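Local coordinates for GTPase-activating protein GYP1 (Saccharomyces cerevisiae, PDB 1FKM) that accelerates GTP hydrolysis by Ypt/Rab GTPases such as YPT1 and YPT7, supplying arginine and glutamine fingers in trans from its TBC domain, at residues Val329-Ala334 with Met370-Ala375; Ile101-Phe106 with Lys160-Tyr165. All blocks are in the same frame, centred on the assembly; numbering follows the deposited sequence.

Interaction 1: Val329-Ala334 with Met370-Ala375; sequences VFVCAA and MLLSEA
A375 and A334 let two helices come close in the C-terminal part of this all-helical Rab-GAP domain: helix 324-338 crosses helix 365-382, and the short axes approach to 8.5 Å with 119° between their directions. The tight part lies around A375. Its methyl sits against the backbone of V331, with A375 CB 3.6 Å from V331 CA, and it also touches V331 CG2, at 3.6 Å. CG2 gets there because it lies anti to the carbonyl carbon, beside the backbone N, while CG1, anti to that N (chi1 171°), turns to L371. Alanine suits the place because its single methyl fits flat against V331 CA and N at this axis distance. F330 contributes mainly CB, near A375 O; the rest of its side chain leads away from 370-375, and F330 also touches L210 of helix 198-214 and W378 and Q379 farther along helix 365-382. The branched chains of V331 and L371 cross at about a right angle, and L372, also packed on Y257, makes a looser contact through its CD2 to V331 CG2 at 4.3 Å. Toward solvent the contact thins out at E374, whose extended chain keeps its carboxylate at the partly exposed border while its aliphatic CG passes A334. The A334 methyl lies between both regimes, with CB 3.6 Å from L371 CD1 and 3.7 Å from E374 OE1.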
ATOM      1  N   VAL A 329      -3.328  11.668   5.951  1.00 19.85           N
ATOM      2  CA  VAL A 329      -2.872  12.707   6.869  1.00 19.62           C
ATOM      3  C   VAL A 329      -3.588  12.578   8.212  1.00 20.52           C
ATOM      4  O   VAL A 329      -2.978  12.754   9.260  1.00 19.01           O
ATOM      5  CB  VAL A 329      -3.116  14.122   6.297  1.00 33.11           C
ATOM      6  CG1 VAL A 329      -2.882  15.173   7.373  1.00 35.77           C
ATOM      7  CG2 VAL A 329      -2.174  14.372   5.129  1.00 36.32           C
ATOM      8  N   PHE A 330      -4.882  12.269   8.186  1.00 19.90           N
ATOM      9  CA  PHE A 330      -5.615  12.110   9.436  1.00 19.13           C
ATOM     10  C   PHE A 330      -5.200  10.855  10.195  1.00 19.44           C
ATOM     11  O   PHE A 330      -5.164  10.857  11.429  1.00 20.96           O
ATOM     12  CB  PHE A 330      -7.124  12.126   9.181  1.00 18.98           C
ATOM     13  CG  PHE A 330      -7.662  13.505   8.924  1.00 21.74           C
ATOM     14  CD1 PHE A 330      -7.929  14.361   9.988  1.00 21.58           C
ATOM     15  CD2 PHE A 330      -7.842  13.973   7.624  1.00 21.48           C
ATOM     16  CE1 PHE A 330      -8.365  15.668   9.764  1.00 23.94           C
ATOM     17  CE2 PHE A 330      -8.280  15.278   7.386  1.00 22.23           C
ATOM     18  CZ  PHE A 330      -8.543  16.130   8.462  1.00 25.08           C
ATOM     19  N   VAL A 331      -4.886   9.785   9.466  1.00 16.12           N
ATOM     20  CA  VAL A 331      -4.430   8.554  10.104  1.00 17.36           C
ATOM     21  C   VAL A 331      -3.085   8.848  10.782  1.00 17.84           C
ATOM     22  O   VAL A 331      -2.829   8.393  11.899  1.00 17.21           O
ATOM     23  CB  VAL A 331      -4.245   7.414   9.069  1.00 18.06           C
ATOM     24  CG1 VAL A 331      -3.567   6.211   9.718  1.00 16.72           C
ATOM     25  CG2 VAL A 331      -5.592   7.006   8.506  1.00 18.88           C
ATOM     26  N   CYS A 332      -2.226   9.607  10.104  1.00 17.74           N
ATOM     27  CA  CYS A 332      -0.923   9.951  10.669  1.00 19.59           C
ATOM     28  C   CYS A 332      -1.074  10.825  11.908  1.00 20.40           C
ATOM     29  O   CYS A 332      -0.331  10.670  12.875  1.00 20.23           O
ATOM     30  CB  CYS A 332      -0.053  10.673   9.638  1.00 23.47           C
ATOM     31  SG  CYS A 332       0.624   9.589   8.356  1.00 23.39           S
ATOM     32  N   ALA A 333      -2.032  11.743  11.878  1.00 20.37           N
ATOM     33  CA  ALA A 333      -2.264  12.620  13.022  1.00 21.06           C
ATOM     34  C   ALA A 333      -2.768  11.805  14.219  1.00 22.20           C
ATOM     35  O   ALA A 333      -2.291  11.978  15.341  1.00 21.73           O
ATOM     36  CB  ALA A 333      -3.279  13.708  12.654  1.00 21.54           C
ATOM     37  N   ALA A 334      -3.725  10.912  13.979  1.00 21.84           N
ATOM     38  CA  ALA A 334      -4.271  10.086  15.054  1.00 21.66           C
ATOM     39  C   ALA A 334      -3.205   9.144  15.611  1.00 21.58           C
ATOM     40  O   ALA A 334      -3.163   8.881  16.816  1.00 22.05           O
ATOM     41  CB  ALA A 334      -5.475   9.288  14.547  1.00 22.49           C
HETATM   42  N   MSE A 370      -9.289   0.808  15.709  1.00 26.25           N
HETATM   43  CA  MSE A 370      -9.492   1.998  16.536  1.00 28.46           C
HETATM   44  C   MSE A 370      -8.850   3.229  15.895  1.00 26.10           C
HETATM   45  O   MSE A 370      -9.443   4.311  15.866  1.00 24.94           O
HETATM   46  CB  MSE A 370      -8.898   1.781  17.931  1.00 38.62           C
HETATM   47  CG  MSE A 370      -9.186   2.905  18.918  1.00 50.50           C
HETATM   48 SE   MSE A 370      -8.512   2.527  20.702  1.00 69.80          SE
HETATM   49  CE  MSE A 370      -9.367   0.808  20.961  1.00 59.69           C
ATOM     50  N   LEU A 371      -7.632   3.058  15.389  1.00 21.71           N
ATOM     51  CA  LEU A 371      -6.905   4.150  14.743  1.00 19.88           C
ATOM     52  C   LEU A 371      -7.652   4.656  13.507  1.00 18.57           C
ATOM     53  O   LEU A 371      -7.861   5.860  13.333  1.00 18.05           O
ATOM     54  CB  LEU A 371      -5.504   3.677  14.335  1.00 22.09           C
ATOM     55  CG  LEU A 371      -4.637   4.640  13.514  1.00 22.18           C
ATOM     56  CD1 LEU A 371      -4.339   5.890  14.322  1.00 25.55           C
ATOM     57  CD2 LEU A 371      -3.339   3.951  13.126  1.00 22.77           C
ATOM     58  N   LEU A 372      -8.061   3.728  12.655  1.00 19.05           N
ATOM     59  CA  LEU A 372      -8.771   4.078  11.434  1.00 19.63           C
ATOM     60  C   LEU A 372     -10.098   4.773  11.729  1.00 20.89           C
ATOM     61  O   LEU A 372     -10.432   5.773  11.098  1.00 20.83           O
ATOM     62  CB  LEU A 372      -9.009   2.816  10.596  1.00 22.11           C
ATOM     63  CG  LEU A 372      -7.736   2.154  10.052  1.00 23.60           C
ATOM     64  CD1 LEU A 372      -8.064   0.760   9.514  1.00 23.70           C
ATOM     65  CD2 LEU A 372      -7.120   3.038   8.959  1.00 22.06           C
ATOM     66  N   SER A 373     -10.848   4.236  12.687  0.50 20.43           N
ATOM     67  CA  SER A 373     -12.136   4.813  13.065  0.50 21.55           C
ATOM     68  C   SER A 373     -11.958   6.252  13.545  0.50 22.02           C
ATOM     69  O   SER A 373     -12.741   7.139  13.197  0.50 22.88           O
ATOM     70  CB  SER A 373     -12.783   3.974  14.173  0.50 29.93           C
ATOM     71  OG  SER A 373     -14.033   4.518  14.556  0.50 32.24           O
ATOM     72  N   GLU A 374     -10.921   6.476  14.344  1.00 22.20           N
ATOM     73  CA  GLU A 374     -10.631   7.801  14.875  1.00 23.69           C
ATOM     74  C   GLU A 374     -10.278   8.761  13.737  1.00 22.85           C
ATOM     75  O   GLU A 374     -10.812   9.869  13.651  1.00 23.51           O
ATOM     76  CB  GLU A 374      -9.479   7.714  15.885  1.00 33.20           C
ATOM     77  CG  GLU A 374      -9.083   9.042  16.510  1.00 39.90           C
ATOM     78  CD  GLU A 374      -8.203   8.865  17.739  1.00 44.19           C
ATOM     79  OE1 GLU A 374      -7.195   8.132  17.647  1.00 47.72           O
ATOM     80  OE2 GLU A 374      -8.517   9.462  18.795  1.00 45.96           O
ATOM     81  N   ALA A 375      -9.385   8.333  12.851  1.00 19.12           N
ATOM     82  CA  ALA A 375      -8.997   9.170  11.720  1.00 17.88           C
ATOM     83  C   ALA A 375     -10.215   9.519  10.869  1.00 16.61           C
ATOM     84  O   ALA A 375     -10.302  10.618  10.315  1.00 15.99           O
ATOM     85  CB  ALA A 375      -7.947   8.449  10.856  1.00 20.95           C
TER

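Interaction 2: Ile101-Phe106 with Lys160-Tyr165; sequences IPLYQF and KDPSTY
F106 and L103 face K160, D161 and P162 across two loops without regular pairing: the alpha carbons come no nearer than 6.3 Å, in the pairs L103-K160 and F106-D161. One loop makes a short 3-10 turn at 102-105 and ends with F106 at the N-cap position of helix 107-123. The other turns at D161, whose OD1 accepts from S163 N at 2.8 Å, an Asx turn. S163 OG reaches that oxygen from the same face of the carboxylate, and S108 OG also bonds to it.

Held in this way, D161 lies over the F106 ring. Its CB stands 3.7 Å from the ring centroid and 5° off the normal, a CH-pi contact. Carboxylate and ring planes are 30° apart, and D161 OD2 lies 3.6 Å from F106 CD1. Across the rim from CD1, F106 CE2 lies 3.5 Å from D161 N, where the peptide joining K160 to D161 passes. A flat aromatic suits this position because it can cover both a methylene and a peptide; an alanine here would probably leave D161 CB and that peptide without their apolar cover. L103, with CG anti to its N (chi1 177°), sets CD1 3.5 Å from K160 O and beside P162 CD. Leucine and proline suit this inner side, where both also pack on L145 and V109.

The chemistry thus divides D161: OD1 gathers donors that order its turn and tie it to helix 107-123, CB supplies the weak CH-pi attraction joining the loops, and OD2 is merely a van der Waals neighbour of the ring.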
ATOM      1  N   ILE A 101      11.280 -10.132   5.731  1.00 24.15           N
ATOM      2  CA  ILE A 101      10.324 -11.113   5.211  1.00 23.03           C
ATOM      3  C   ILE A 101      10.999 -11.998   4.170  1.00 23.99           C
ATOM      4  O   ILE A 101      11.446 -11.514   3.130  1.00 23.80           O
ATOM      5  CB  ILE A 101       9.094 -10.418   4.569  1.00 24.77           C
ATOM      6  CG1 ILE A 101       8.421  -9.504   5.599  1.00 23.72           C
ATOM      7  CG2 ILE A 101       8.091 -11.468   4.082  1.00 20.39           C
ATOM      8  CD1 ILE A 101       7.317  -8.632   5.022  1.00 24.99           C
ATOM      9  N   PRO A 102      11.075 -13.311   4.438  1.00 24.03           N
ATOM     10  CA  PRO A 102      11.699 -14.303   3.554  1.00 23.88           C
ATOM     11  C   PRO A 102      11.279 -14.240   2.088  1.00 22.94           C
ATOM     12  O   PRO A 102      12.112 -14.357   1.186  1.00 22.78           O
ATOM     13  CB  PRO A 102      11.314 -15.628   4.205  1.00 32.21           C
ATOM     14  CG  PRO A 102      11.304 -15.278   5.660  1.00 34.20           C
ATOM     15  CD  PRO A 102      10.557 -13.959   5.656  1.00 32.99           C
ATOM     16  N   LEU A 103       9.982 -14.069   1.860  1.00 20.42           N
ATOM     17  CA  LEU A 103       9.447 -14.003   0.507  1.00 20.69           C
ATOM     18  C   LEU A 103      10.273 -13.109  -0.418  1.00 20.41           C
ATOM     19  O   LEU A 103      10.529 -13.458  -1.571  1.00 19.07           O
ATOM     20  CB  LEU A 103       8.006 -13.476   0.547  1.00 23.01           C
ATOM     21  CG  LEU A 103       7.311 -13.270  -0.803  1.00 22.35           C
ATOM     22  CD1 LEU A 103       7.053 -14.631  -1.444  1.00 19.91           C
ATOM     23  CD2 LEU A 103       5.995 -12.515  -0.606  1.00 21.68           C
ATOM     24  N   TYR A 104      10.708 -11.966   0.100  1.00 22.21           N
ATOM     25  CA  TYR A 104      11.434 -11.016  -0.720  1.00 24.14           C
ATOM     26  C   TYR A 104      12.880 -11.320  -1.058  1.00 26.22           C
ATOM     27  O   TYR A 104      13.497 -10.590  -1.828  1.00 29.57           O
ATOM     28  CB  TYR A 104      11.260  -9.608  -0.126  1.00 21.88           C
ATOM     29  CG  TYR A 104       9.786  -9.237  -0.077  1.00 21.43           C
ATOM     30  CD1 TYR A 104       9.148  -8.715  -1.201  1.00 21.50           C
ATOM     31  CD2 TYR A 104       8.999  -9.549   1.040  1.00 21.70           C
ATOM     32  CE1 TYR A 104       7.761  -8.528  -1.228  1.00 22.61           C
ATOM     33  CE2 TYR A 104       7.614  -9.361   1.026  1.00 22.90           C
ATOM     34  CZ  TYR A 104       7.002  -8.856  -0.116  1.00 24.37           C
ATOM     35  OH  TYR A 104       5.629  -8.723  -0.163  1.00 26.81           O
ATOM     36  N   GLN A 105      13.422 -12.411  -0.524  1.00 26.42           N
ATOM     37  CA  GLN A 105      14.789 -12.768  -0.863  1.00 28.83           C
ATOM     38  C   GLN A 105      14.811 -13.814  -1.969  1.00 29.13           C
ATOM     39  O   GLN A 105      15.859 -14.095  -2.538  1.00 30.04           O
ATOM     40  CB  GLN A 105      15.556 -13.279   0.360  1.00 28.00           C
ATOM     41  CG  GLN A 105      15.948 -12.180   1.335  1.00 28.63           C
ATOM     42  CD  GLN A 105      14.852 -11.859   2.329  1.00 29.66           C
ATOM     43  OE1 GLN A 105      14.523 -12.681   3.182  1.00 30.58           O
ATOM     44  NE2 GLN A 105      14.281 -10.661   2.228  1.00 30.08           N
ATOM     45  N   PHE A 106      13.652 -14.392  -2.279  1.00 23.44           N
ATOM     46  CA  PHE A 106      13.587 -15.386  -3.344  1.00 24.82           C
ATOM     47  C   PHE A 106      13.874 -14.687  -4.666  1.00 25.99           C
ATOM     48  O   PHE A 106      13.372 -13.592  -4.914  1.00 24.87           O
ATOM     49  CB  PHE A 106      12.205 -16.039  -3.387  1.00 24.15           C
ATOM     50  CG  PHE A 106      11.932 -16.955  -2.228  1.00 25.12           C
ATOM     51  CD1 PHE A 106      12.810 -17.996  -1.925  1.00 26.84           C
ATOM     52  CD2 PHE A 106      10.798 -16.784  -1.439  1.00 24.99           C
ATOM     53  CE1 PHE A 106      12.560 -18.854  -0.849  1.00 26.72           C
ATOM     54  CE2 PHE A 106      10.539 -17.630  -0.366  1.00 27.00           C
ATOM     55  CZ  PHE A 106      11.423 -18.669  -0.069  1.00 28.27           C
ATOM     56  N   LYS A 160       6.994 -18.925   1.363  1.00 27.81           N
ATOM     57  CA  LYS A 160       7.067 -19.862   0.249  1.00 29.54           C
ATOM     58  C   LYS A 160       7.466 -19.208  -1.073  1.00 28.55           C
ATOM     59  O   LYS A 160       6.999 -18.119  -1.402  1.00 25.76           O
ATOM     60  CB  LYS A 160       5.724 -20.582   0.086  1.00 43.35           C
ATOM     61  CG  LYS A 160       5.309 -21.346   1.332  1.00 50.72           C
ATOM     62  CD  LYS A 160       3.986 -22.070   1.160  1.00 54.09           C
ATOM     63  CE  LYS A 160       3.638 -22.840   2.428  1.00 59.12           C
ATOM     64  NZ  LYS A 160       2.345 -23.573   2.328  1.00 60.75           N
ATOM     65  N   ASP A 161       8.334 -19.887  -1.822  1.00 26.65           N
ATOM     66  CA  ASP A 161       8.796 -19.394  -3.119  1.00 26.84           C
ATOM     67  C   ASP A 161       7.687 -19.604  -4.149  1.00 25.86           C
ATOM     68  O   ASP A 161       7.292 -20.741  -4.412  1.00 25.65           O
ATOM     69  CB  ASP A 161      10.042 -20.165  -3.559  1.00 30.85           C
ATOM     70  CG  ASP A 161      10.682 -19.589  -4.817  1.00 33.17           C
ATOM     71  OD1 ASP A 161       9.960 -19.067  -5.696  1.00 29.44           O
ATOM     72  OD2 ASP A 161      11.923 -19.682  -4.934  1.00 34.13           O
ATOM     73  N   PRO A 162       7.176 -18.511  -4.752  1.00 27.08           N
ATOM     74  CA  PRO A 162       6.108 -18.590  -5.755  1.00 27.78           C
ATOM     75  C   PRO A 162       6.407 -19.538  -6.914  1.00 29.21           C
ATOM     76  O   PRO A 162       5.493 -20.111  -7.508  1.00 29.49           O
ATOM     77  CB  PRO A 162       5.968 -17.141  -6.227  1.00 26.65           C
ATOM     78  CG  PRO A 162       6.314 -16.361  -5.001  1.00 25.77           C
ATOM     79  CD  PRO A 162       7.534 -17.106  -4.484  1.00 25.43           C
ATOM     80  N   SER A 163       7.686 -19.692  -7.244  1.00 31.18           N
ATOM     81  CA  SER A 163       8.073 -20.565  -8.346  1.00 33.42           C
ATOM     82  C   SER A 163       7.877 -22.042  -8.014  1.00 34.34           C
ATOM     83  O   SER A 163       8.052 -22.899  -8.876  1.00 36.48           O
ATOM     84  CB  SER A 163       9.530 -20.306  -8.744  1.00 35.44           C
ATOM     85  OG  SER A 163      10.410 -20.574  -7.668  1.00 39.24           O
ATOM     86  N   THR A 164       7.509 -22.337  -6.768  1.00 33.46           N
ATOM     87  CA  THR A 164       7.285 -23.717  -6.346  1.00 32.98           C
ATOM     88  C   THR A 164       5.813 -24.104  -6.439  1.00 33.38           C
ATOM     89  O   THR A 164       5.471 -25.279  -6.304  1.00 33.69           O
ATOM     90  CB  THR A 164       7.764 -23.966  -4.893  1.00 37.49           C
ATOM     91  OG1 THR A 164       6.950 -23.223  -3.980  1.00 39.67           O
ATOM     92  CG2 THR A 164       9.214 -23.546  -4.729  1.00 39.46           C
ATOM     93  N   TYR A 165       4.938 -23.124  -6.664  1.00 31.60           N
ATOM     94  CA  TYR A 165       3.515 -23.418  -6.784  1.00 30.16           C
ATOM     95  C   TYR A 165       2.818 -22.663  -7.914  1.00 28.43           C
ATOM     96  O   TYR A 165       1.600 -22.724  -8.054  1.00 29.07           O
ATOM     97  CB  TYR A 165       2.797 -23.195  -5.438  1.00 29.41           C
ATOM     98  CG  TYR A 165       2.801 -21.781  -4.881  1.00 28.67           C
ATOM     99  CD1 TYR A 165       1.783 -20.878  -5.201  1.00 27.21           C
ATOM    100  CD2 TYR A 165       3.791 -21.365  -3.988  1.00 27.96           C
ATOM    101  CE1 TYR A 165       1.744 -19.598  -4.637  1.00 26.32           C
ATOM    102  CE2 TYR A 165       3.765 -20.082  -3.419  1.00 27.03           C
ATOM    103  CZ  TYR A 165       2.736 -19.209  -3.748  1.00 28.11           C
ATOM    104  OH  TYR A 165       2.698 -17.951  -3.184  1.00 26.67           O
TER

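The two contacts lie on opposite sides of the chain's centre, about 33 Å apart between their centres and about 18 Å between nearest atoms, so neither touches the other. Interaction 2 comes first along the chain and closes before interaction 1 opens; it joins the loops before helices 107-123 and 168-186, within the TBC domain. Interaction 1 joins helices 324-338 and 365-382. The 101-106 segment reaches M247 of helix 247-261 through I101 and Y104, which take no part in interaction 2 itself, while V331 and L372 of interaction 1 meet Y257. Both lie away from the fingers R96 and Q131, so they probably bear on how helices and connecting loops are held, rather than directly on catalysis.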